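Local coordinates for STU0660 (Streptococcus thermophilus, PDB 3ZTH), which probably binds double-stranded DNA as a large, metal-binding Csn2 protein of CRISPR-mediated bacterial immunity, with a P-loop NTPase-like core, at residues A[126-129]-A[130-133]; A[217-220]-A[221-225]. All coordinates share one frame; numbering follows the deposited sequence.

Contact 1: A[126-129]-A[130-133]; sequences EEAM and NRHI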
loop_
_atom_site.group_PDB
_atom_site.type_symbol
_atom_site.label_atom_id
_atom_site.label_comp_id
_atom_site.label_asym_id
_atom_site.label_seq_id
_atom_site.Cartn_x
_atom_site.Cartn_y
_atom_site.Cartn_z
ATOM N N GLU A 126 11.774 24.000 14.331
ATOM C CA GLU A 126 11.081 24.519 13.156
ATOM C C GLU A 126 11.666 25.873 12.758
ATOM O O GLU A 126 12.143 26.054 11.639
ATOM C CB GLU A 126 9.585 24.690 13.437
ATOM C CG GLU A 126 8.797 25.202 12.239
ATOM C CD GLU A 126 7.354 25.534 12.570
ATOM O OE1 GLU A 126 7.120 26.496 13.329
ATOM O OE2 GLU A 126 6.447 24.836 12.070
ATOM N N GLU A 127 11.622 26.823 13.683
ATOM C CA GLU A 127 12.138 28.158 13.431
ATOM C C GLU A 127 13.583 28.158 12.951
ATOM O O GLU A 127 13.896 28.734 11.913
ATOM C CB GLU A 127 12.017 29.009 14.692
ATOM C CG GLU A 127 10.587 29.277 15.104
ATOM C CD GLU A 127 10.496 30.261 16.251
ATOM O OE1 GLU A 127 11.040 29.956 17.336
ATOM O OE2 GLU A 127 9.886 31.339 16.065
ATOM N N ALA A 128 14.466 27.520 13.705
ATOM C CA ALA A 128 15.873 27.462 13.329
ATOM C C ALA A 128 16.022 26.842 11.946
ATOM O O ALA A 128 17.012 27.059 11.245
ATOM C CB ALA A 128 16.638 26.642 14.342
HETATM N N MSE A 129 15.018 26.068 11.562
HETATM C CA MSE A 129 15.015 25.389 10.282
HETATM C C MSE A 129 14.502 26.308 9.177
HETATM O O MSE A 129 14.999 26.280 8.050
HETATM C CB MSE A 129 14.145 24.150 10.401
HETATM C CG MSE A 129 14.371 23.121 9.344
HETATM SE SE MSE A 129 14.123 21.386 10.128
HETATM C CE MSE A 129 15.976 20.817 10.145
ATOM N N ASN A 130 13.504 27.123 9.502
ATOM C CA ASN A 130 12.956 28.048 8.528
ATOM C C ASN A 130 13.936 29.177 8.257
ATOM O O ASN A 130 13.896 29.792 7.191
ATOM C CB ASN A 130 11.633 28.619 9.019
ATOM C CG ASN A 130 10.538 27.588 9.036
ATOM O OD1 ASN A 130 10.303 26.910 8.039
ATOM N ND2 ASN A 130 9.860 27.460 10.167
ATOM N N ARG A 131 14.814 29.446 9.222
ATOM C CA ARG A 131 15.808 30.501 9.059
ATOM C C ARG A 131 16.817 30.131 7.985
ATOM O O ARG A 131 17.430 31.005 7.383
ATOM C CB ARG A 131 16.551 30.781 10.371
ATOM C CG ARG A 131 15.789 31.659 11.355
ATOM C CD ARG A 131 16.738 32.289 12.371
ATOM N NE ARG A 131 17.463 31.287 13.148
ATOM C CZ ARG A 131 16.959 30.632 14.192
ATOM N NH1 ARG A 131 15.715 30.869 14.603
ATOM N NH2 ARG A 131 17.702 29.732 14.824
ATOM N N HIS A 132 16.999 28.839 7.746
ATOM C CA HIS A 132 17.944 28.417 6.726
ATOM C C HIS A 132 17.279 28.159 5.380
ATOM O O HIS A 132 17.942 28.154 4.342
ATOM C CB HIS A 132 18.727 27.190 7.196
ATOM C CG HIS A 132 19.972 27.533 7.953
ATOM N ND1 HIS A 132 19.949 28.152 9.186
ATOM C CD2 HIS A 132 21.280 27.384 7.633
ATOM C CE1 HIS A 132 21.188 28.369 9.592
ATOM N NE2 HIS A 132 22.014 27.914 8.667
ATOM N N ILE A 133 15.966 27.953 5.394
ATOM C CA ILE A 133 15.224 27.735 4.159
ATOM C C ILE A 133 14.304 28.938 3.994
ATOM O O ILE A 133 13.078 28.829 4.080
ATOM C CB ILE A 133 14.393 26.461 4.229
ATOM C CG1 ILE A 133 15.307 25.276 4.559
ATOM C CG2 ILE A 133 13.676 26.252 2.905
ATOM C CD1 ILE A 133 14.567 24.006 4.895
#
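R131 folds back over A128 where helix 109-130 runs out. Its chain bends at chi3 (-60°), which brings the guanidinium back along the helix. One face of that group rests on A128 CA, and R131 NH2 comes 3.3 Å from A128 CB. The tight part of the contact is A128, M129 and I133, all buried. A second subunit packs on them: its D110 on A128, its I111 on M129 and its Y92 on I133. M129 is a selenomethionine here.

The loose part is E127 with R131, both exposed. E127 OE1 stays 5.5 Å from R131 NH1. E126 and N130 meet with N130 ND2 3.2 Å from E126 CG. N130 OD1 takes a hydrogen bond from L144 N, and E126 OE2 a weak one from N146 N.

The backbone shows the helix ending. N130 N bonds to E126 O and R131 N to E127 O, both helical. M129 O then takes two longer bonds, from I133 N and H132 N, each 3.3 Å. Both donors come from the same face of the carbonyl, and H132 N sits well above its plane.

The R131 guanidinium thus lies near E127 O as well as A128, while NH2 reaches D110 of the second subunit in a long, weak ion pair. Its charge is probably only loosely balanced there.

Contact 2: A[217-220]-A[221-225]; sequences IFYR and QICHL
C223 places its sulfur over one face of the Y219 ring, a cysteine sulfur-aromatic contact one turn along helix 212-228. This helix belongs to a beta-alpha-beta unit with strands 199-204 and 232-237, in a core of the P-loop NTPase clan. The turn is regular: Q221, I222, C223 and H224 each give their N-H to the carbonyl four residues earlier.

I222 can be followed outward. Its CB lies about equally far from the carbonyl oxygens of F218 and Y219. CG1 stands between the backbone N and the carbonyl carbon (chi1 64°) and is pressed to 3.1 Å from Y219 O. From there I222 CD1 runs on to Y219 CD1 at 3.8 Å, and it also nears F218 CE2. The other branch, I222 CG2, lies over a face of the F218 ring in a CH-pi contact, 3.7 Å from F218 CZ. I222 therefore bridges two aromatic rings. F234 and L236 of strand 232-237 and I20 of strand 20-24 also pack on it.

F218 also packs on I178 and L185 of helix 177-192, and its ring meets that of Y215. I217 and Q221 lie side by side and point the same way. I217 CG2 is 3.4 Å from Q221 NE2, which is plain packing. Q221 lies against helix 177-192, touching L185, and its NE2 makes a weak hydrogen bond to S182 OG.

Y219 has CG trans to its backbone N (chi1 177°), which sets the ring with one face under the C223 sulfur. The sulfur is offset toward the CZ-CE2 side of the rim: C223 SG lies 3.7 Å from the Y219 ring centroid, 22° off the normal, and its nearest ring atom is Y219 CZ at 3.5 Å.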
loop_
_atom_site.group_PDB
_atom_site.type_symbol
_atom_site.label_atom_id
_atom_site.label_comp_id
_atom_site.label_asym_id
_atom_site.label_seq_id
_atom_site.Cartn_x
_atom_site.Cartn_y
_atom_site.Cartn_z
ATOM N N ILE A 217 -3.713 -20.549 41.907
ATOM C CA ILE A 217 -3.304 -19.192 42.236
ATOM C C ILE A 217 -3.999 -18.210 41.281
ATOM O O ILE A 217 -4.542 -17.177 41.701
ATOM C CB ILE A 217 -1.764 -19.038 42.117
ATOM C CG1 ILE A 217 -1.086 -19.830 43.237
ATOM C CG2 ILE A 217 -1.369 -17.563 42.162
ATOM C CD1 ILE A 217 0.439 -19.818 43.172
ATOM N N PHE A 218 -3.975 -18.545 39.995
ATOM C CA PHE A 218 -4.608 -17.735 38.957
ATOM C C PHE A 218 -6.116 -17.620 39.181
ATOM O O PHE A 218 -6.701 -16.545 39.026
ATOM C CB PHE A 218 -4.337 -18.367 37.589
ATOM C CG PHE A 218 -5.325 -17.978 36.529
ATOM C CD1 PHE A 218 -5.229 -16.753 35.881
ATOM C CD2 PHE A 218 -6.375 -18.837 36.196
ATOM C CE1 PHE A 218 -6.163 -16.383 34.915
ATOM C CE2 PHE A 218 -7.314 -18.479 35.236
ATOM C CZ PHE A 218 -7.211 -17.248 34.591
ATOM N N TYR A 219 -6.741 -18.735 39.547
ATOM C CA TYR A 219 -8.184 -18.767 39.777
ATOM C C TYR A 219 -8.620 -17.925 40.972
ATOM O O TYR A 219 -9.688 -17.308 40.940
ATOM C CB TYR A 219 -8.659 -20.220 39.939
ATOM C CG TYR A 219 -10.133 -20.362 40.260
ATOM C CD1 TYR A 219 -11.108 -20.110 39.292
ATOM C CD2 TYR A 219 -10.553 -20.745 41.533
ATOM C CE1 TYR A 219 -12.464 -20.238 39.587
ATOM C CE2 TYR A 219 -11.897 -20.879 41.834
ATOM C CZ TYR A 219 -12.849 -20.625 40.861
ATOM O OH TYR A 219 -14.187 -20.766 41.172
ATOM N N ARG A 220 -7.809 -17.904 42.027
ATOM C CA ARG A 220 -8.141 -17.083 43.193
ATOM C C ARG A 220 -8.114 -15.619 42.762
ATOM O O ARG A 220 -8.962 -14.824 43.159
ATOM C CB ARG A 220 -7.144 -17.299 44.325
ATOM C CG ARG A 220 -7.262 -18.645 44.996
ATOM C CD ARG A 220 -6.197 -18.816 46.071
ATOM N NE ARG A 220 -6.168 -20.186 46.581
ATOM C CZ ARG A 220 -7.183 -20.775 47.205
ATOM N NH1 ARG A 220 -8.319 -20.113 47.410
ATOM N NH2 ARG A 220 -7.068 -22.038 47.606
ATOM N N GLN A 221 -7.136 -15.271 41.934
ATOM C CA GLN A 221 -7.020 -13.910 41.436
ATOM C C GLN A 221 -8.261 -13.497 40.661
ATOM O O GLN A 221 -8.811 -12.428 40.916
ATOM C CB GLN A 221 -5.775 -13.764 40.564
ATOM C CG GLN A 221 -4.496 -13.642 41.375
ATOM C CD GLN A 221 -3.235 -13.742 40.536
ATOM O OE1 GLN A 221 -3.163 -13.213 39.427
ATOM N NE2 GLN A 221 -2.224 -14.413 41.074
ATOM N N ILE A 222 -8.731 -14.329 39.731
ATOM C CA ILE A 222 -9.920 -13.930 38.989
ATOM C C ILE A 222 -11.159 -13.866 39.884
ATOM O O ILE A 222 -12.047 -13.052 39.644
ATOM C CB ILE A 222 -10.198 -14.839 37.753
ATOM C CG1 ILE A 222 -10.509 -16.266 38.171
ATOM C CG2 ILE A 222 -9.001 -14.818 36.816
ATOM C CD1 ILE A 222 -10.791 -17.148 36.970
ATOM N N CYS A 223 -11.215 -14.709 40.915
ATOM C CA CYS A 223 -12.340 -14.686 41.842
ATOM C C CYS A 223 -12.321 -13.352 42.580
ATOM O O CYS A 223 -13.366 -12.741 42.829
ATOM C CB CYS A 223 -12.241 -15.822 42.865
ATOM S SG CYS A 223 -12.774 -17.441 42.262
ATOM N N HIS A 224 -11.124 -12.908 42.939
ATOM C CA HIS A 224 -10.964 -11.642 43.631
ATOM C C HIS A 224 -11.487 -10.513 42.751
ATOM O O HIS A 224 -12.267 -9.669 43.193
ATOM C CB HIS A 224 -9.484 -11.398 43.938
ATOM C CG HIS A 224 -9.200 -10.039 44.496
ATOM N ND1 HIS A 224 -9.629 -9.641 45.744
ATOM C CD2 HIS A 224 -8.532 -8.983 43.974
ATOM C CE1 HIS A 224 -9.236 -8.401 45.967
ATOM N NE2 HIS A 224 -8.569 -7.978 44.909
ATOM N N LEU A 225 -11.066 -10.507 41.493
ATOM C CA LEU A 225 -11.495 -9.459 40.592
ATOM C C LEU A 225 -12.997 -9.423 40.320
ATOM O O LEU A 225 -13.572 -8.340 40.272
ATOM C CB LEU A 225 -10.716 -9.537 39.274
ATOM C CG LEU A 225 -9.192 -9.448 39.398
ATOM C CD1 LEU A 225 -8.562 -9.465 38.014
ATOM C CD2 LEU A 225 -8.800 -8.181 40.134
#

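Contact 1 comes first along the chain, and contact 2 follows after strand 199-204. Their centres are about 58 Å apart and their nearest atoms about 46 Å, so they do not touch. They share no helix or strand. Contact 1 ends the long helix 109-130, about 54 Å from the centre of the chain. Contact 2 lies about 12 Å from that centre, on helix 212-228, and no other chain of the assembly touches it. Contact 2 thus lies on a helix flanking the mixed sheet of the core, and contact 1 at an outlying helix end where a second subunit packs.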